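PDB 1IUG: putative aspartate aminotransferase, which probably transfers amino groups between amino acids and 2-oxo acids, using pyridoxal 5'-phosphate as its cofactor. Local coordinates for residues 5-10 against 320-325; 262-267 against 283-288. One frame throughout, in Å; residues are numbered along the deposited sequence.

Contact 1 (5-10 against 320-325)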
loop_
_atom_site.group_PDB
_atom_site.type_symbol
_atom_site.label_atom_id
_atom_site.label_comp_id
_atom_site.label_asym_id
_atom_site.label_seq_id
_atom_site.Cartn_x
_atom_site.Cartn_y
_atom_site.Cartn_z
ATOM N N LEU A 5 14.195 -14.940 11.197
ATOM C CA LEU A 5 13.760 -16.277 10.803
ATOM C C LEU A 5 12.244 -16.425 10.737
ATOM O O LEU A 5 11.714 -17.527 10.872
ATOM C CB LEU A 5 14.362 -17.319 11.756
ATOM C CG LEU A 5 15.894 -17.310 11.870
ATOM C CD1 LEU A 5 16.353 -18.254 12.979
ATOM C CD2 LEU A 5 16.533 -17.686 10.530
ATOM N N THR A 6 11.553 -15.313 10.518
ATOM C CA THR A 6 10.096 -15.304 10.428
ATOM C C THR A 6 9.651 -15.452 8.977
ATOM O O THR A 6 10.336 -15.002 8.059
ATOM C CB THR A 6 9.505 -13.995 10.981
ATOM O OG1 THR A 6 10.162 -12.880 10.368
ATOM C CG2 THR A 6 9.670 -13.917 12.500
ATOM N N PRO A 7 8.498 -16.098 8.754
ATOM C CA PRO A 7 7.968 -16.302 7.402
ATOM C C PRO A 7 7.306 -15.042 6.838
ATOM O O PRO A 7 6.203 -15.100 6.292
ATOM C CB PRO A 7 6.962 -17.429 7.609
ATOM C CG PRO A 7 6.422 -17.127 8.962
ATOM C CD PRO A 7 7.665 -16.793 9.752
ATOM N N GLY A 8 8.002 -13.912 6.958
ATOM C CA GLY A 8 7.473 -12.651 6.467
ATOM C C GLY A 8 7.198 -11.646 7.573
ATOM O O GLY A 8 6.436 -11.945 8.500
ATOM N N PRO A 9 7.867 -10.474 7.555
ATOM C CA PRO A 9 8.864 -10.062 6.559
ATOM C C PRO A 9 10.110 -10.942 6.629
ATOM O O PRO A 9 10.304 -11.696 7.591
ATOM C CB PRO A 9 9.180 -8.625 6.977
ATOM C CG PRO A 9 7.884 -8.158 7.562
ATOM C CD PRO A 9 7.510 -9.335 8.419
ATOM N N VAL A 10 10.955 -10.839 5.612
ATOM C CA VAL A 10 12.167 -11.641 5.558
ATOM C C VAL A 10 13.444 -10.830 5.398
ATOM O O VAL A 10 13.421 -9.610 5.225
ATOM C CB VAL A 10 12.126 -12.657 4.383
ATOM C CG1 VAL A 10 10.935 -13.606 4.525
ATOM C CG2 VAL A 10 12.082 -11.916 3.045
ATOM N N VAL A 320 2.761 -23.989 19.365
ATOM C CA VAL A 320 3.825 -24.221 18.380
ATOM C C VAL A 320 4.777 -23.044 18.139
ATOM O O VAL A 320 4.575 -21.947 18.664
ATOM C CB VAL A 320 3.223 -24.592 16.986
ATOM C CG1 VAL A 320 2.284 -25.789 17.085
ATOM C CG2 VAL A 320 2.503 -23.392 16.382
ATOM N N PHE A 321 5.822 -23.301 17.351
ATOM C CA PHE A 321 6.787 -22.272 16.984
ATOM C C PHE A 321 7.179 -22.449 15.537
ATOM O O PHE A 321 7.063 -23.558 15.007
ATOM C CB PHE A 321 8.000 -22.245 17.901
ATOM C CG PHE A 321 8.982 -23.354 17.748
ATOM C CD1 PHE A 321 10.167 -23.176 17.045
ATOM C CD2 PHE A 321 8.751 -24.576 18.370
ATOM C CE1 PHE A 321 11.111 -24.193 16.967
ATOM C CE2 PHE A 321 9.689 -25.601 18.301
ATOM C CZ PHE A 321 10.871 -25.409 17.597
ATOM N N ARG A 322 7.641 -21.400 14.868
ATOM C CA ARG A 322 7.991 -21.534 13.477
ATOM C C ARG A 322 9.240 -20.838 13.113
ATOM O O ARG A 322 9.604 -19.777 13.608
ATOM C CB ARG A 322 6.847 -21.083 12.586
ATOM C CG ARG A 322 5.627 -21.985 12.724
ATOM C CD ARG A 322 4.445 -21.409 11.993
ATOM N NE ARG A 322 3.962 -20.227 12.684
ATOM C CZ ARG A 322 3.572 -19.106 12.058
ATOM N NH1 ARG A 322 3.598 -19.044 10.738
ATOM N NH2 ARG A 322 3.168 -18.067 12.774
ATOM N N LEU A 323 9.883 -21.533 12.218
ATOM C CA LEU A 323 11.165 -21.176 11.699
ATOM C C LEU A 323 11.124 -21.076 10.204
ATOM O O LEU A 323 10.477 -21.874 9.531
ATOM C CB LEU A 323 12.219 -22.196 12.128
ATOM C CG LEU A 323 12.530 -22.296 13.627
ATOM C CD1 LEU A 323 13.527 -23.417 13.888
ATOM C CD2 LEU A 323 13.055 -20.976 14.169
ATOM N N SER A 324 11.808 -20.078 9.648
ATOM C CA SER A 324 11.841 -19.917 8.196
ATOM C C SER A 324 13.118 -19.309 7.618
ATOM O O SER A 324 13.584 -18.253 8.057
ATOM C CB SER A 324 10.640 -19.092 7.736
ATOM O OG SER A 324 10.615 -18.973 6.324
ATOM N N LEU A 325 13.655 -19.981 6.603
ATOM C CA LEU A 325 14.854 -19.534 5.906
ATOM C C LEU A 325 14.458 -19.017 4.527
ATOM O O LEU A 325 15.265 -19.009 3.597
ATOM C CB LEU A 325 15.852 -20.686 5.770
ATOM C CG LEU A 325 16.651 -21.006 7.033
ATOM C CD1 LEU A 325 17.371 -22.340 6.907
ATOM C CD2 LEU A 325 17.634 -19.875 7.285
HETATM O O HOH W 1 12.718 -16.153 6.582
#

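Contact 2 (262-267 against 283-288)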
loop_
_atom_site.group_PDB
_atom_site.type_symbol
_atom_site.label_atom_id
_atom_site.label_comp_id
_atom_site.label_asym_id
_atom_site.label_seq_id
_atom_site.Cartn_x
_atom_site.Cartn_y
_atom_site.Cartn_z
ATOM N N ALA A 262 14.037 -28.294 4.666
ATOM C CA ALA A 262 14.163 -29.696 5.055
ATOM C C ALA A 262 15.263 -29.818 6.108
ATOM O O ALA A 262 15.224 -30.700 6.968
ATOM C CB ALA A 262 14.493 -30.549 3.844
ATOM N N LEU A 263 16.238 -28.916 6.028
ATOM C CA LEU A 263 17.350 -28.879 6.972
ATOM C C LEU A 263 16.816 -28.555 8.368
ATOM O O LEU A 263 17.255 -29.142 9.358
ATOM C CB LEU A 263 18.368 -27.820 6.537
ATOM C CG LEU A 263 19.629 -27.657 7.387
ATOM C CD1 LEU A 263 20.484 -28.918 7.301
ATOM C CD2 LEU A 263 20.413 -26.446 6.912
ATOM N N LEU A 264 15.853 -27.635 8.437
ATOM C CA LEU A 264 15.248 -27.235 9.708
ATOM C C LEU A 264 14.406 -28.356 10.314
ATOM O O LEU A 264 14.450 -28.584 11.524
ATOM C CB LEU A 264 14.395 -25.979 9.529
ATOM C CG LEU A 264 15.128 -24.711 9.083
ATOM C CD1 LEU A 264 14.128 -23.580 8.906
ATOM C CD2 LEU A 264 16.197 -24.341 10.093
ATOM N N TYR A 265 13.631 -29.043 9.478
ATOM C CA TYR A 265 12.808 -30.154 9.946
ATOM C C TYR A 265 13.686 -31.311 10.400
ATOM O O TYR A 265 13.346 -32.015 11.349
ATOM C CB TYR A 265 11.841 -30.626 8.858
ATOM C CG TYR A 265 10.527 -29.871 8.842
ATOM C CD1 TYR A 265 10.135 -29.138 7.723
ATOM C CD2 TYR A 265 9.666 -29.906 9.943
ATOM C CE1 TYR A 265 8.926 -28.461 7.696
ATOM C CE2 TYR A 265 8.449 -29.228 9.929
ATOM C CZ TYR A 265 8.086 -28.508 8.801
ATOM O OH TYR A 265 6.890 -27.827 8.775
ATOM N N GLY A 266 14.828 -31.485 9.735
ATOM C CA GLY A 266 15.747 -32.551 10.098
ATOM C C GLY A 266 16.274 -32.365 11.511
ATOM O O GLY A 266 16.280 -33.300 12.308
ATOM N N VAL A 267 16.686 -31.141 11.828
ATOM C CA VAL A 267 17.216 -30.807 13.149
ATOM C C VAL A 267 16.159 -30.952 14.243
ATOM O O VAL A 267 16.439 -31.493 15.314
ATOM C CB VAL A 267 17.777 -29.368 13.172
ATOM C CG1 VAL A 267 18.203 -28.980 14.580
ATOM C CG2 VAL A 267 18.951 -29.252 12.212
ATOM N N ALA A 283 8.157 -22.983 2.552
ATOM C CA ALA A 283 8.157 -21.627 3.101
ATOM C C ALA A 283 8.427 -21.492 4.594
ATOM O O ALA A 283 8.901 -20.448 5.045
ATOM C CB ALA A 283 6.843 -20.931 2.761
ATOM N N VAL A 284 8.129 -22.534 5.362
ATOM C CA VAL A 284 8.312 -22.467 6.808
ATOM C C VAL A 284 8.323 -23.855 7.440
ATOM O O VAL A 284 7.801 -24.810 6.863
ATOM C CB VAL A 284 7.164 -21.609 7.439
ATOM C CG1 VAL A 284 5.810 -22.206 7.095
ATOM C CG2 VAL A 284 7.328 -21.473 8.949
ATOM N N ALA A 285 8.990 -23.971 8.587
ATOM C CA ALA A 285 9.056 -25.223 9.340
ATOM C C ALA A 285 8.295 -24.999 10.647
ATOM O O ALA A 285 8.686 -24.164 11.471
ATOM C CB ALA A 285 10.505 -25.608 9.623
ATOM N N ALA A 286 7.182 -25.710 10.810
ATOM C CA ALA A 286 6.354 -25.579 12.003
ATOM C C ALA A 286 6.504 -26.779 12.931
ATOM O O ALA A 286 6.440 -27.927 12.489
ATOM C CB ALA A 286 4.895 -25.387 11.609
ATOM N N PHE A 287 6.694 -26.500 14.220
ATOM C CA PHE A 287 6.869 -27.550 15.220
ATOM C C PHE A 287 5.944 -27.411 16.418
ATOM O O PHE A 287 5.615 -26.300 16.839
ATOM C CB PHE A 287 8.303 -27.547 15.762
ATOM C CG PHE A 287 9.353 -27.825 14.730
ATOM C CD1 PHE A 287 10.150 -26.795 14.243
ATOM C CD2 PHE A 287 9.560 -29.115 14.262
ATOM C CE1 PHE A 287 11.144 -27.048 13.301
ATOM C CE2 PHE A 287 10.551 -29.382 13.323
ATOM C CZ PHE A 287 11.346 -28.345 12.838
ATOM N N TYR A 288 5.538 -28.550 16.971
ATOM C CA TYR A 288 4.713 -28.559 18.174
ATOM C C TYR A 288 5.696 -28.406 19.332
ATOM O O TYR A 288 6.765 -29.025 19.330
ATOM C CB TYR A 288 3.962 -29.888 18.327
ATOM C CG TYR A 288 2.670 -29.970 17.552
ATOM C CD1 TYR A 288 2.548 -30.812 16.446
ATOM C CD2 TYR A 288 1.562 -29.211 17.928
ATOM C CE1 TYR A 288 1.355 -30.898 15.733
ATOM C CE2 TYR A 288 0.362 -29.287 17.221
ATOM C CZ TYR A 288 0.269 -30.135 16.124
ATOM O OH TYR A 288 -0.909 -30.210 15.417
HETATM O O HOH W 2 6.246 -27.004 6.392
#

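Contact 1 (5-10 against 320-325)
L5 sets its CD2 methyl beside the CD2 of L325, 4.1 Å away, the two side chains running side by side and pointing the same way. Its CD1 reaches the CD2 of L323 more loosely, so one leucine bridges residues 323 and 325; CG anti to the carbonyl carbon (chi1 -57°) carries both methyls there. At the end of strand 320-323, S324 N gives L5 O a weak hydrogen bond of 2.8 Å. The return contact is a CA-H...O approach from L5 CA to S324 O, 3.4 Å. Water 1 donates to both T6 O and S324 O, tying the backbones together a second time. P7, centre of an inverse gamma turn, lays its CB 4.0 Å from the CB of S324, while its CG meets R322 NH1 at 3.8 Å, the ring and the arginine chain crossing nearly at right angles. S324 OG, anti to its own N (chi1 -177°), goes instead to A283 O and M326 N. R322, predicted to bind substrate, is hydrogen-bonded through NH2 to G311 O and weakly through NH1 to T132 O. These carbonyls, with P7 beside NH1, probably limit how the guanidinium can turn, consistent with presenting it to a substrate carboxylate.

Contact 2 (262-267 against 283-288)
The Y265 ring stands with one face over the methyl of A285 and one edge turned to the face of F287. A285 CB sits 3.9 Å from the Y265 ring centroid and 14° off the ring normal, a CH-pi contact in which CE1 is the nearest ring carbon. On the other pairing, Y265 and F287 form an offset edge-to-face stack with planes at 64°, in which Y265 CD2 comes within 3.5 Å of F287 CE2. F287 gets there with CG anti to its carbonyl carbon, a turn that also brings its CZ, at the ring edge, to 3.4 Å from L264 O. One residue back on helix 250-270, L264 adds its CB against A285 CB at 3.9 Å. The axes of helix segment 262-267 and strand 285-288 run nearly parallel, 17° apart in direction and 8.6 Å at closest approach. The helix packs on the five-stranded mixed sheet that also holds the R322 strand, consistent with the C-terminal domain of fold-type I pyridoxal-phosphate enzymes. At its far end Y265 OH accepts a nearly straight hydrogen bond from A286 N, 3.0 Å long, and also binds water 2, which lies at the ring edge in its plane and bridges to V284 O, itself bonded to N261 ND2. A phenylalanine in its place would probably keep the ring contacts but leave A286 N without this acceptor and water 2 without one of its anchors. F280 meets the Y265 ring edge-to-face, and F287 also meets F321 of the neighbouring strand. In this buried, mainly apolar interface, the phenol oxygen supplies a polar mate for a strand amide.

Overall arrangement
Following the chain from the N terminus, residues 5-10 leave short strand 3-4 and meet 320-325 only after some 310 residues, so contact 1 closes a loop that takes in the seven-stranded sheet and three strands of the five-stranded one. Contact 2 falls entirely within that span and closes a far shorter loop, in which helix 250-270 is followed by strand 274-275 and then strand 285-288. The two meet in the five-stranded sheet, where strands 285-288 and 320-323 are antiparallel neighbours joined by backbone bonds such as L323 with A285. Contact 1 ties the N-terminal segment to the end of one strand; contact 2 packs a helix against the next.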